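Local coordinates for protein imidazolonepropionase (Unidentified, PDB 2Q09) that catalyses the hydrolytic opening of the imidazolone ring of imidazolone-5-propanoate to give N-formimidoyl-L-glutamate, the third step of histidine degradation, at residues L17-A22 with L364-V369; L63-L68 with E345-V350; H74-G79 with E121-R126; S115-F120 with A158-E163; Q227-A232 with T253-F258. All coordinates share one frame; numbering follows the deposited sequence.

Overall arrangement
From the N terminus, the loop at 17-22 waits longest for its partner: contact 1 closes only at 364-369, so both ends of the chain build the small beta domain beside the TIM barrel. Strand 63-73 then opens contact 2, which lies within contact 1's span, touches it through V64 and P66 and packs the strand's start on helix 343-349. The same strand runs on to the metal site, where contact 3 ties its following loop to helix 116-133. Contact 4 crosses contact 3, binding that helix to helix 148-164 next door. Contact 5 follows in series, joining helices 222-234 and 251-257 elsewhere on the barrel. Contacts 3 to 5 all fall within contact 2's span.

Contact 1: L17-A22 with L364-V369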
# COMPACT_ATOMS: atom_id res chain seq x y z
N LEU A 17 -15.24 9.65 6.40
CA LEU A 17 -14.38 9.75 5.23
C LEU A 17 -15.20 9.45 3.97
O LEU A 17 -14.68 8.93 2.98
CB LEU A 17 -13.18 8.78 5.34
CG LEU A 17 -11.86 9.26 5.96
CD1 LEU A 17 -11.28 10.39 5.10
CD2 LEU A 17 -12.09 9.76 7.40
N ARG A 18 -16.49 9.78 4.02
CA ARG A 18 -17.37 9.55 2.88
C ARG A 18 -16.94 10.43 1.70
O ARG A 18 -16.62 11.60 1.88
CB ARG A 18 -18.83 9.87 3.24
CG ARG A 18 -19.50 8.86 4.15
CD ARG A 18 -20.98 9.21 4.34
NE ARG A 18 -21.70 9.16 3.07
CZ ARG A 18 -22.94 9.60 2.89
NH1 ARG A 18 -23.61 10.13 3.90
NH2 ARG A 18 -23.50 9.51 1.70
N SER A 19 -16.96 9.86 0.50
CA SER A 19 -16.56 10.59 -0.70
C SER A 19 -17.43 11.81 -1.00
O SER A 19 -17.00 12.74 -1.67
CB SER A 19 -16.58 9.65 -1.91
OG SER A 19 -17.88 9.10 -2.08
N ASP A 20 -18.66 11.81 -0.51
CA ASP A 20 -19.57 12.91 -0.77
C ASP A 20 -19.66 13.90 0.38
O ASP A 20 -20.46 14.84 0.33
CB ASP A 20 -20.96 12.36 -1.09
CG ASP A 20 -21.65 11.77 0.12
OD1 ASP A 20 -20.95 11.20 0.99
OD2 ASP A 20 -22.89 11.86 0.20
N LEU A 21 -18.84 13.70 1.41
CA LEU A 21 -18.83 14.60 2.55
C LEU A 21 -17.51 15.35 2.65
O LEU A 21 -16.45 14.78 2.39
CB LEU A 21 -19.10 13.84 3.85
CG LEU A 21 -20.50 13.23 4.00
CD1 LEU A 21 -20.66 12.63 5.38
CD2 LEU A 21 -21.55 14.32 3.78
N ALA A 22 -17.58 16.62 3.04
CA ALA A 22 -16.39 17.45 3.16
C ALA A 22 -15.41 16.99 4.24
O ALA A 22 -15.80 16.35 5.22
CB ALA A 22 -16.79 18.89 3.42
N LEU A 364 -14.17 -0.93 0.77
CA LEU A 364 -13.43 -0.40 1.92
C LEU A 364 -13.10 1.09 1.84
O LEU A 364 -13.27 1.72 0.80
CB LEU A 364 -12.11 -1.17 2.05
CG LEU A 364 -12.17 -2.68 2.28
CD1 LEU A 364 -10.84 -3.32 1.92
CD2 LEU A 364 -12.53 -2.93 3.72
N GLY A 365 -12.63 1.63 2.96
CA GLY A 365 -12.22 3.02 2.99
C GLY A 365 -13.21 4.06 3.47
O GLY A 365 -12.82 5.23 3.63
N GLN A 366 -14.46 3.67 3.69
CA GLN A 366 -15.48 4.63 4.15
C GLN A 366 -16.44 3.97 5.13
O GLN A 366 -16.69 2.77 5.06
CB GLN A 366 -16.28 5.16 2.97
CG GLN A 366 -15.46 5.78 1.85
CD GLN A 366 -16.32 6.21 0.69
OE1 GLN A 366 -17.24 7.02 0.85
NE2 GLN A 366 -16.03 5.67 -0.49
N LEU A 367 -16.98 4.77 6.05
CA LEU A 367 -17.94 4.24 7.01
C LEU A 367 -19.32 4.46 6.40
O LEU A 367 -20.02 5.43 6.71
CB LEU A 367 -17.83 4.96 8.36
CG LEU A 367 -16.49 4.86 9.12
CD1 LEU A 367 -16.67 5.42 10.52
CD2 LEU A 367 -16.02 3.41 9.21
N ARG A 368 -19.69 3.57 5.49
CA ARG A 368 -20.98 3.62 4.82
C ARG A 368 -21.69 2.29 4.96
O ARG A 368 -21.06 1.24 4.97
CB ARG A 368 -20.83 3.85 3.33
CG ARG A 368 -20.23 5.15 2.88
CD ARG A 368 -20.49 5.26 1.40
NE ARG A 368 -19.94 6.46 0.80
CZ ARG A 368 -20.54 7.15 -0.16
NH1 ARG A 368 -21.73 6.75 -0.61
NH2 ARG A 368 -19.97 8.23 -0.67
N VAL A 369 -23.02 2.34 5.03
CA VAL A 369 -23.80 1.12 5.12
C VAL A 369 -23.56 0.31 3.86
O VAL A 369 -23.53 0.85 2.76
CB VAL A 369 -25.30 1.45 5.25
CG1 VAL A 369 -26.15 0.27 4.78
CG2 VAL A 369 -25.62 1.78 6.70
O HOH W 1 -17.43 6.38 -3.00
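The guanidinium of R368 is overlapped on one face by R18, whose NE stands over its centre, 3.9 Å from R368 NE. The two flat groups are turned 79° to each other, R18 bringing an edge to that face. Two like charges so close call for an anion, and D20 supplies one: its OD2 is 2.9 Å from R18 NH2 and its OD1 is 3.5 Å from R368 NH2. Both salt bridges rest on charge alone, because each oxygen stands well off the guanidinium plane. Residues R18 to L21 form a type I beta turn that places D20 beside both arginines. The contact belongs to the small beta domain that accompanies the TIM barrel in this amidohydrolase family, and joins the loop after strand 12-14 to the loop leading into strand 375-378. Here glutamine is well suited as the connector: Q366, its chain extended beyond CG, reaches the turn and accepts at OE1 from S19 N (2.9 Å) and R368 NE (2.8 Å), the donors arriving from opposite faces of the amide plane. Its NE2 gives a hydrogen to a water that also bonds S19 OG. Thus both ends of the amide are used, which fixes its rotation. Nearer the backbone, Q366 CG rests on L17 O at 3.4 Å, and that oxygen accepts a hydrogen bond from R352. G365 takes a positive phi (95°) at which a CB would be jammed against the carbonyl oxygen of L364, and its own oxygen lies 4.0 Å from L17 CB.

Contact 2: L63-L68 with E345-V350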
# COMPACT_ATOMS: atom_id res chain seq x y z
N LEU A 63 -13.78 8.60 18.94
CA LEU A 63 -13.70 8.76 17.50
C LEU A 63 -13.56 7.40 16.80
O LEU A 63 -12.79 6.54 17.25
CB LEU A 63 -12.48 9.61 17.17
CG LEU A 63 -12.00 9.63 15.72
CD1 LEU A 63 -12.97 10.43 14.86
CD2 LEU A 63 -10.59 10.27 15.68
N VAL A 64 -14.28 7.22 15.70
CA VAL A 64 -14.17 5.99 14.93
C VAL A 64 -13.87 6.36 13.48
O VAL A 64 -14.41 7.33 12.95
CB VAL A 64 -15.45 5.13 15.02
CG1 VAL A 64 -16.65 5.91 14.51
CG2 VAL A 64 -15.28 3.85 14.23
N THR A 65 -13.00 5.59 12.84
CA THR A 65 -12.62 5.85 11.45
C THR A 65 -12.52 4.51 10.73
O THR A 65 -12.52 3.45 11.34
CB THR A 65 -11.23 6.50 11.33
OG1 THR A 65 -10.22 5.53 11.66
CG2 THR A 65 -11.10 7.68 12.28
N PRO A 66 -12.43 4.55 9.40
CA PRO A 66 -12.30 3.30 8.63
C PRO A 66 -10.91 2.76 8.97
O PRO A 66 -10.06 3.52 9.48
CB PRO A 66 -12.33 3.77 7.19
CG PRO A 66 -13.16 5.02 7.24
CD PRO A 66 -12.63 5.70 8.50
N GLY A 67 -10.66 1.47 8.74
CA GLY A 67 -9.35 0.92 9.03
C GLY A 67 -8.37 1.53 8.05
O GLY A 67 -8.75 1.82 6.92
N LEU A 68 -7.12 1.72 8.45
CA LEU A 68 -6.15 2.32 7.54
C LEU A 68 -5.68 1.29 6.50
O LEU A 68 -5.70 0.08 6.75
CB LEU A 68 -4.95 2.87 8.32
CG LEU A 68 -5.30 3.80 9.50
CD1 LEU A 68 -4.01 4.38 10.06
CD2 LEU A 68 -6.24 4.92 9.05
N GLU A 345 -6.00 15.31 3.59
CA GLU A 345 -5.63 14.66 2.34
C GLU A 345 -4.88 13.36 2.67
O GLU A 345 -5.03 12.34 1.99
CB GLU A 345 -4.73 15.57 1.49
CG GLU A 345 -5.43 16.81 0.92
CD GLU A 345 -4.47 17.73 0.18
OE1 GLU A 345 -3.39 18.04 0.71
OE2 GLU A 345 -4.81 18.14 -0.95
N ALA A 346 -4.07 13.41 3.72
CA ALA A 346 -3.31 12.23 4.13
C ALA A 346 -4.25 11.13 4.60
O ALA A 346 -4.07 9.96 4.27
CB ALA A 346 -2.32 12.60 5.25
N MSE A 347 -5.27 11.49 5.38
CA MSE A 347 -6.23 10.52 5.88
C MSE A 347 -7.01 9.88 4.73
O MSE A 347 -7.18 8.66 4.66
CB MSE A 347 -7.19 11.18 6.89
CG MSE A 347 -8.15 10.21 7.56
SE MSE A 347 -7.21 8.80 8.50
CE MSE A 347 -8.77 7.99 9.38
N ALA A 348 -7.48 10.71 3.79
CA ALA A 348 -8.19 10.17 2.64
C ALA A 348 -7.19 9.31 1.86
O ALA A 348 -7.56 8.32 1.23
CB ALA A 348 -8.71 11.29 1.76
N GLY A 349 -5.91 9.71 1.94
CA GLY A 349 -4.86 8.98 1.25
C GLY A 349 -4.65 7.56 1.75
O GLY A 349 -4.16 6.72 1.00
N VAL A 350 -5.00 7.29 3.01
CA VAL A 350 -4.82 5.95 3.56
C VAL A 350 -6.16 5.24 3.78
O VAL A 350 -6.21 4.19 4.43
CB VAL A 350 -4.02 5.97 4.88
CG1 VAL A 350 -2.65 6.60 4.64
CG2 VAL A 350 -4.79 6.74 5.96
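T65 OG1 gives its hydrogen to P66 O at 3.0 Å and also bonds the indole NE1 of W378, while the methyl of selenomethionine M347 comes up against CB of the same threonine, with OG1 and CG2 slightly farther off. The first torsion sets OG1 between the backbone N and the carbonyl carbon (chi1 71°), which brings it within range of the next residue's oxygen. M347 CE presses on T65 CB at 3.5 Å, tighter than usual for two carbons. The long, flexible side chain suits this reach from helix 343-349: CG lies anti to the backbone N (chi1 -175°), and a bend at chi2 swings the methyl toward the strand. The same CE lies 4.0 Å from L68 CD2, and the L68 and M347 chains cross at about a right angle. L68 and V350, by contrast, lie side by side and point the same way, with L68 CD2 3.9 Å from V350 CG2. With an alanine in place of T65, W378 NE1 would probably be left without its acceptor and a gap would open beside the M347 methyl. The contact packs the helix on strand 63-73 where it passes from the small beta domain toward the TIM barrel, V350 lying about 10 Å from the metal ligand H72 between side chains. Chemically the interface is apolar: shape and burial hold helix to strand, and the threonine hydroxyl is satisfied by P66 O and W378, not by the helix.

Contact 3: H74-G79 with E121-R126; sequences HLIFAG and ELALPR. With FE (Fe (III) ion), chain B.
R126 lays its guanidinium flat on the ring of F77, planes 9° apart, with R126 CZ 3.6 Å from the ring centroid in a cation-pi stack. The loop 74-79 leaves the C-terminal end of strand 63-73 in the TIM barrel, and the arginine reaches it from helix 116-133. R126 NH1 grips two backbone oxygens of this loop, L75 O at 2.9 Å and F77 O at 3.0 Å, the latter nearly straight (165°) and in the guanidinium plane. NH2 adds a weak bond to F77 O, and a water that donates to G79 O also accepts a weak bond from R126 NH2. On the face turned from F77, L122 O lies offset toward the rim of the guanidinium. A long chain ending in a flat group with several N-H donors suits a loop with no regular structure to bond its carbonyls. F77 can meet it because CG sits between the backbone N and the carbonyl carbon (chi1 63°); its ring also touches Y144 of the ligand pocket. Further out, small A123 lets the loop come close, its CB 3.9 Å from L75 CD1, while L122 CD1 packs on A78 CB at 4.0 Å. At the start of this loop H74 joins H72, H242 and D317 on the iron(III) ion, which H74 NE2 binds at 2.1 Å.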
# COMPACT_ATOMS: atom_id res chain seq x y z
N HIS A 74 6.79 -3.55 0.32
CA HIS A 74 7.69 -4.64 -0.07
C HIS A 74 8.12 -5.21 1.28
O HIS A 74 9.30 -5.51 1.46
CB HIS A 74 8.96 -4.11 -0.75
CG HIS A 74 8.73 -3.29 -1.99
ND1 HIS A 74 9.12 -3.72 -3.24
CD2 HIS A 74 8.28 -2.03 -2.15
CE1 HIS A 74 8.93 -2.76 -4.12
NE2 HIS A 74 8.41 -1.72 -3.49
N LEU A 75 7.20 -5.38 2.23
CA LEU A 75 7.59 -5.85 3.56
C LEU A 75 8.13 -7.27 3.68
O LEU A 75 8.66 -7.64 4.73
CB LEU A 75 6.45 -5.63 4.56
CG LEU A 75 5.16 -6.45 4.48
CD1 LEU A 75 5.37 -7.84 5.10
CD2 LEU A 75 4.06 -5.70 5.25
N ILE A 76 7.99 -8.06 2.62
CA ILE A 76 8.51 -9.43 2.64
C ILE A 76 9.93 -9.44 2.06
O ILE A 76 10.12 -9.11 0.88
CB ILE A 76 7.63 -10.39 1.81
CG1 ILE A 76 6.34 -10.70 2.58
CG2 ILE A 76 8.41 -11.68 1.49
CD1 ILE A 76 5.38 -11.64 1.82
N PHE A 77 10.90 -9.81 2.88
CA PHE A 77 12.28 -9.84 2.40
C PHE A 77 13.19 -10.39 3.48
O PHE A 77 12.83 -10.40 4.66
CB PHE A 77 12.74 -8.43 2.01
CG PHE A 77 12.75 -7.46 3.17
CD1 PHE A 77 13.83 -7.43 4.04
CD2 PHE A 77 11.68 -6.61 3.41
CE1 PHE A 77 13.84 -6.58 5.14
CE2 PHE A 77 11.67 -5.75 4.51
CZ PHE A 77 12.76 -5.73 5.38
N ALA A 78 14.37 -10.85 3.05
CA ALA A 78 15.37 -11.37 3.98
C ALA A 78 16.62 -10.50 3.87
O ALA A 78 16.70 -9.63 3.00
CB ALA A 78 15.72 -12.82 3.64
N GLY A 79 17.58 -10.73 4.75
CA GLY A 79 18.81 -9.97 4.72
C GLY A 79 18.69 -8.57 5.30
O GLY A 79 17.61 -8.15 5.75
N GLU A 121 8.31 -15.82 9.06
CA GLU A 121 8.72 -15.46 10.42
C GLU A 121 9.35 -14.07 10.46
O GLU A 121 9.21 -13.35 11.45
CB GLU A 121 9.72 -16.49 10.96
CG GLU A 121 9.16 -17.90 11.12
CD GLU A 121 8.01 -17.98 12.12
OE1 GLU A 121 8.06 -17.27 13.14
OE2 GLU A 121 7.07 -18.77 11.90
N LEU A 122 10.07 -13.70 9.40
CA LEU A 122 10.70 -12.38 9.34
C LEU A 122 9.68 -11.27 9.12
O LEU A 122 9.85 -10.14 9.60
CB LEU A 122 11.72 -12.34 8.20
CG LEU A 122 13.05 -13.06 8.43
CD1 LEU A 122 13.82 -13.14 7.13
CD2 LEU A 122 13.85 -12.30 9.50
N ALA A 123 8.61 -11.60 8.40
CA ALA A 123 7.57 -10.62 8.10
C ALA A 123 6.53 -10.42 9.21
O ALA A 123 5.92 -9.35 9.29
CB ALA A 123 6.86 -11.00 6.79
N LEU A 124 6.30 -11.45 10.03
CA LEU A 124 5.31 -11.35 11.10
C LEU A 124 5.43 -10.07 11.94
O LEU A 124 4.49 -9.29 12.01
CB LEU A 124 5.39 -12.56 12.04
CG LEU A 124 4.76 -13.86 11.53
CD1 LEU A 124 4.98 -14.99 12.55
CD2 LEU A 124 3.27 -13.63 11.30
N PRO A 125 6.58 -9.84 12.59
CA PRO A 125 6.77 -8.64 13.42
C PRO A 125 6.57 -7.33 12.67
O PRO A 125 6.16 -6.33 13.27
CB PRO A 125 8.20 -8.80 13.94
CG PRO A 125 8.86 -9.56 12.83
CD PRO A 125 7.84 -10.61 12.51
N ARG A 126 6.86 -7.32 11.37
CA ARG A 126 6.68 -6.12 10.58
C ARG A 126 5.18 -5.83 10.42
O ARG A 126 4.73 -4.70 10.62
CB ARG A 126 7.34 -6.29 9.21
CG ARG A 126 8.87 -6.53 9.30
CD ARG A 126 9.47 -6.94 7.95
NE ARG A 126 10.86 -7.37 8.13
CZ ARG A 126 11.53 -8.15 7.28
NH1 ARG A 126 10.94 -8.60 6.18
NH2 ARG A 126 12.79 -8.49 7.55
FE FE B . 8.04 0.27 -3.97
O HOH W 2 15.42 -9.57 7.12
O HOH W 3 9.86 1.89 -4.00

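Contact 4: S115-F120 with A158-E163; sequences SEDQLF and ARRLGE
Helices 116-133 and 148-164 are neighbours on the outside of the TIM barrel, and the axes of their segments 116-120 and 158-163 cross at -50°, 10.3 Å apart. S115 caps the first in a capping box, its OG accepting from Q118 N while Q118 OE1 accepts from S115 N. R160 spans the gap between the helices. Its NH1 bonds D117 OD1 at 2.8 Å, nearly along the C-O direction, and NH2 adds a weak bond to the same oxygen; carboxylate and guanidinium planes stand almost perpendicular, at 87°. E116 OE2 makes a longer salt bridge, 3.6 Å to R160 NH1, while its OE1 pairs with R156. One face of the R160 guanidinium lies on the F120 ring, off-centre, with R160 CZ 4.3 Å from the centroid. F120 CG lies anti to the backbone N (chi1 175°), sending the ring across to the other helix, where its CE1 meets L161 CD2 at 3.6 Å. With a methionine in place of R160, D117 would probably lose its cationic mate and the F120 face its flat cover. R160 thus serves chiefly D117 and the F120 ring, with E116 a longer-range partner, and the acids, standing in the first turn of their helix, are likely also steadied by its positive end.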
# COMPACT_ATOMS: atom_id res chain seq x y z
N SER A 115 14.14 -19.47 3.26
CA SER A 115 13.07 -20.43 3.02
C SER A 115 11.74 -19.69 3.15
O SER A 115 11.67 -18.62 3.76
CB SER A 115 13.11 -21.55 4.05
OG SER A 115 12.68 -21.09 5.33
N GLU A 116 10.68 -20.28 2.60
CA GLU A 116 9.35 -19.69 2.69
C GLU A 116 8.98 -19.50 4.16
O GLU A 116 8.44 -18.46 4.53
CB GLU A 116 8.32 -20.60 2.01
CG GLU A 116 6.96 -19.94 1.87
CD GLU A 116 5.94 -20.83 1.19
OE1 GLU A 116 6.22 -21.30 0.07
OE2 GLU A 116 4.87 -21.05 1.79
N ASP A 117 9.27 -20.50 4.99
CA ASP A 117 8.96 -20.41 6.41
C ASP A 117 9.75 -19.29 7.09
O ASP A 117 9.25 -18.64 8.00
CB ASP A 117 9.26 -21.72 7.15
CG ASP A 117 8.31 -22.84 6.77
OD1 ASP A 117 7.21 -22.55 6.28
OD2 ASP A 117 8.67 -24.02 6.98
N GLN A 118 10.99 -19.08 6.66
CA GLN A 118 11.84 -18.03 7.23
C GLN A 118 11.32 -16.63 6.87
O GLN A 118 11.34 -15.73 7.70
CB GLN A 118 13.29 -18.17 6.75
CG GLN A 118 14.06 -19.33 7.38
CD GLN A 118 15.47 -19.47 6.84
OE1 GLN A 118 15.68 -19.55 5.63
NE2 GLN A 118 16.45 -19.51 7.74
N LEU A 119 10.89 -16.44 5.63
CA LEU A 119 10.37 -15.15 5.20
C LEU A 119 9.11 -14.79 5.97
O LEU A 119 8.89 -13.64 6.33
CB LEU A 119 10.07 -15.16 3.70
CG LEU A 119 11.29 -15.21 2.77
CD1 LEU A 119 10.82 -15.35 1.33
CD2 LEU A 119 12.14 -13.96 2.95
N PHE A 120 8.29 -15.80 6.25
CA PHE A 120 7.06 -15.63 7.00
C PHE A 120 7.37 -15.15 8.41
O PHE A 120 6.77 -14.19 8.90
CB PHE A 120 6.30 -16.96 7.07
CG PHE A 120 5.08 -16.93 7.93
CD1 PHE A 120 3.90 -16.33 7.48
CD2 PHE A 120 5.10 -17.49 9.20
CE1 PHE A 120 2.77 -16.28 8.29
CE2 PHE A 120 3.97 -17.45 10.02
CZ PHE A 120 2.80 -16.84 9.56
N ALA A 158 2.86 -14.03 1.54
CA ALA A 158 1.90 -12.94 1.70
C ALA A 158 0.52 -13.52 2.05
O ALA A 158 -0.13 -13.06 2.99
CB ALA A 158 1.83 -12.11 0.43
N ARG A 159 0.07 -14.52 1.31
CA ARG A 159 -1.21 -15.16 1.59
C ARG A 159 -1.19 -15.73 3.00
O ARG A 159 -2.19 -15.66 3.71
CB ARG A 159 -1.49 -16.31 0.61
CG ARG A 159 -1.76 -15.89 -0.83
CD ARG A 159 -3.01 -15.01 -0.98
NE ARG A 159 -3.32 -14.81 -2.40
CZ ARG A 159 -3.96 -13.75 -2.90
NH1 ARG A 159 -4.38 -12.78 -2.10
NH2 ARG A 159 -4.16 -13.67 -4.21
N ARG A 160 -0.07 -16.34 3.40
CA ARG A 160 0.06 -16.92 4.74
C ARG A 160 -0.13 -15.86 5.83
O ARG A 160 -0.75 -16.12 6.86
CB ARG A 160 1.44 -17.57 4.93
CG ARG A 160 1.45 -19.06 4.72
CD ARG A 160 2.87 -19.62 4.75
NE ARG A 160 3.36 -19.92 6.10
CZ ARG A 160 4.57 -20.42 6.33
NH1 ARG A 160 5.40 -20.68 5.32
NH2 ARG A 160 4.95 -20.69 7.57
N LEU A 161 0.43 -14.68 5.60
CA LEU A 161 0.31 -13.60 6.57
C LEU A 161 -1.15 -13.19 6.73
O LEU A 161 -1.61 -12.96 7.84
CB LEU A 161 1.16 -12.40 6.13
CG LEU A 161 2.67 -12.67 6.14
CD1 LEU A 161 3.41 -11.58 5.38
CD2 LEU A 161 3.15 -12.75 7.59
N GLY A 162 -1.86 -13.12 5.61
CA GLY A 162 -3.26 -12.74 5.64
C GLY A 162 -4.12 -13.77 6.34
O GLY A 162 -5.20 -13.46 6.85
N GLU A 163 -3.66 -15.01 6.37
CA GLU A 163 -4.40 -16.08 7.03
C GLU A 163 -4.06 -16.18 8.51
O GLU A 163 -4.92 -16.49 9.33
CB GLU A 163 -4.11 -17.43 6.35
CG GLU A 163 -4.80 -17.62 5.02
CD GLU A 163 -6.31 -17.59 5.15
OE1 GLU A 163 -6.88 -16.49 5.29
OE2 GLU A 163 -6.92 -18.68 5.13

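Contact 5: Q227-A232 with T253-F258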
# COMPACT_ATOMS: atom_id res chain seq x y z
N GLN A 227 4.84 -5.07 -22.54
CA GLN A 227 4.77 -6.51 -22.72
C GLN A 227 4.17 -7.16 -21.48
O GLN A 227 3.34 -8.07 -21.57
CB GLN A 227 6.16 -7.08 -23.00
CG GLN A 227 6.69 -6.78 -24.39
CD GLN A 227 5.75 -7.27 -25.48
OE1 GLN A 227 5.02 -6.50 -26.08
NE2 GLN A 227 5.76 -8.58 -25.71
N VAL A 228 4.59 -6.70 -20.31
CA VAL A 228 4.08 -7.24 -19.06
C VAL A 228 2.59 -6.98 -18.89
O VAL A 228 1.83 -7.91 -18.64
CB VAL A 228 4.84 -6.65 -17.85
CG1 VAL A 228 4.10 -6.98 -16.56
CG2 VAL A 228 6.25 -7.21 -17.81
N TYR A 229 2.17 -5.72 -19.01
CA TYR A 229 0.75 -5.39 -18.87
C TYR A 229 -0.12 -6.20 -19.81
O TYR A 229 -1.26 -6.53 -19.48
CB TYR A 229 0.52 -3.89 -19.11
CG TYR A 229 1.11 -2.99 -18.05
CD1 TYR A 229 1.56 -3.50 -16.84
CD2 TYR A 229 1.22 -1.61 -18.25
CE1 TYR A 229 2.09 -2.67 -15.85
CE2 TYR A 229 1.75 -0.78 -17.28
CZ TYR A 229 2.18 -1.31 -16.08
OH TYR A 229 2.71 -0.49 -15.11
N LEU A 230 0.41 -6.51 -20.98
CA LEU A 230 -0.34 -7.30 -21.96
C LEU A 230 -0.62 -8.70 -21.41
O LEU A 230 -1.73 -9.22 -21.54
CB LEU A 230 0.45 -7.41 -23.27
CG LEU A 230 0.39 -6.17 -24.15
CD1 LEU A 230 1.32 -6.34 -25.33
CD2 LEU A 230 -1.04 -5.95 -24.62
N ALA A 231 0.40 -9.29 -20.81
CA ALA A 231 0.27 -10.62 -20.23
C ALA A 231 -0.71 -10.59 -19.06
O ALA A 231 -1.59 -11.43 -18.94
CB ALA A 231 1.63 -11.12 -19.77
N ALA A 232 -0.54 -9.60 -18.19
CA ALA A 232 -1.41 -9.45 -17.03
C ALA A 232 -2.84 -9.41 -17.56
O ALA A 232 -3.72 -10.13 -17.08
CB ALA A 232 -1.09 -8.15 -16.30
N THR A 253 1.58 7.36 -18.52
CA THR A 253 0.58 7.42 -19.59
C THR A 253 0.27 6.03 -20.13
O THR A 253 -0.86 5.75 -20.51
CB THR A 253 1.07 8.32 -20.75
OG1 THR A 253 1.21 9.66 -20.29
CG2 THR A 253 0.08 8.28 -21.91
N LEU A 254 1.27 5.16 -20.15
CA LEU A 254 1.08 3.80 -20.62
C LEU A 254 0.17 3.06 -19.64
O LEU A 254 -0.80 2.41 -20.03
CB LEU A 254 2.42 3.08 -20.73
CG LEU A 254 2.39 1.58 -21.03
CD1 LEU A 254 1.78 1.33 -22.41
CD2 LEU A 254 3.80 1.03 -20.97
N ALA A 255 0.50 3.18 -18.36
CA ALA A 255 -0.27 2.54 -17.31
C ALA A 255 -1.72 3.02 -17.35
O ALA A 255 -2.65 2.23 -17.22
CB ALA A 255 0.35 2.84 -15.94
N ALA A 256 -1.90 4.32 -17.54
CA ALA A 256 -3.25 4.88 -17.61
C ALA A 256 -4.02 4.29 -18.79
O ALA A 256 -5.23 4.06 -18.69
CB ALA A 256 -3.18 6.41 -17.73
N ASN A 257 -3.33 4.04 -19.89
CA ASN A 257 -3.98 3.47 -21.07
C ASN A 257 -4.34 2.01 -20.87
O ASN A 257 -5.16 1.46 -21.61
CB ASN A 257 -3.08 3.62 -22.30
CG ASN A 257 -2.94 5.06 -22.75
OD1 ASN A 257 -3.87 5.85 -22.64
ND2 ASN A 257 -1.76 5.40 -23.26
N PHE A 258 -3.74 1.39 -19.87
CA PHE A 258 -4.00 -0.01 -19.55
C PHE A 258 -4.98 -0.11 -18.38
O PHE A 258 -5.25 -1.21 -17.89
CB PHE A 258 -2.69 -0.72 -19.21
CG PHE A 258 -2.07 -1.44 -20.38
CD1 PHE A 258 -2.51 -2.70 -20.75
CD2 PHE A 258 -1.05 -0.84 -21.11
CE1 PHE A 258 -1.95 -3.36 -21.85
CE2 PHE A 258 -0.48 -1.49 -22.21
CZ PHE A 258 -0.93 -2.76 -22.57
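Y229 turns the edge of its ring toward the face of F258 in a T-shaped pair, centroids 5.4 Å apart and planes at 64°. The tyrosine also uses its stem: Y229 CB sits almost squarely over the phenylalanine, 3.6 Å from the F258 ring centroid and 9° off the ring normal, a CH-pi contact. At the rim of the same ring, near its plane, L230 CD2 touches F258 CZ at 3.8 Å. A broad flat residue suits this position, since F258 offers its face to one neighbour and its edge to the next. The pairing joins helix 222-234 to the end of helix 251-257 and F258 just beyond it, successive helices on the outside of the TIM barrel; the strand between them, 238-243, carries the metal ligand H242. Y229 lies along the seam, and its first torsion, with CG anti to the carbonyl carbon (chi1 -68°), directs the ring past F258 toward the other helix and inward to the strand. There Y229 CE2 meets A255 CA at 3.9 Å, where a small residue leaves room for the ring, and Y229 CD2 lies 4.4 Å from L254 CG. The hydroxyl suits tyrosine to this place: Y229 OH is hydrogen-bonded to the backbone oxygen of K240.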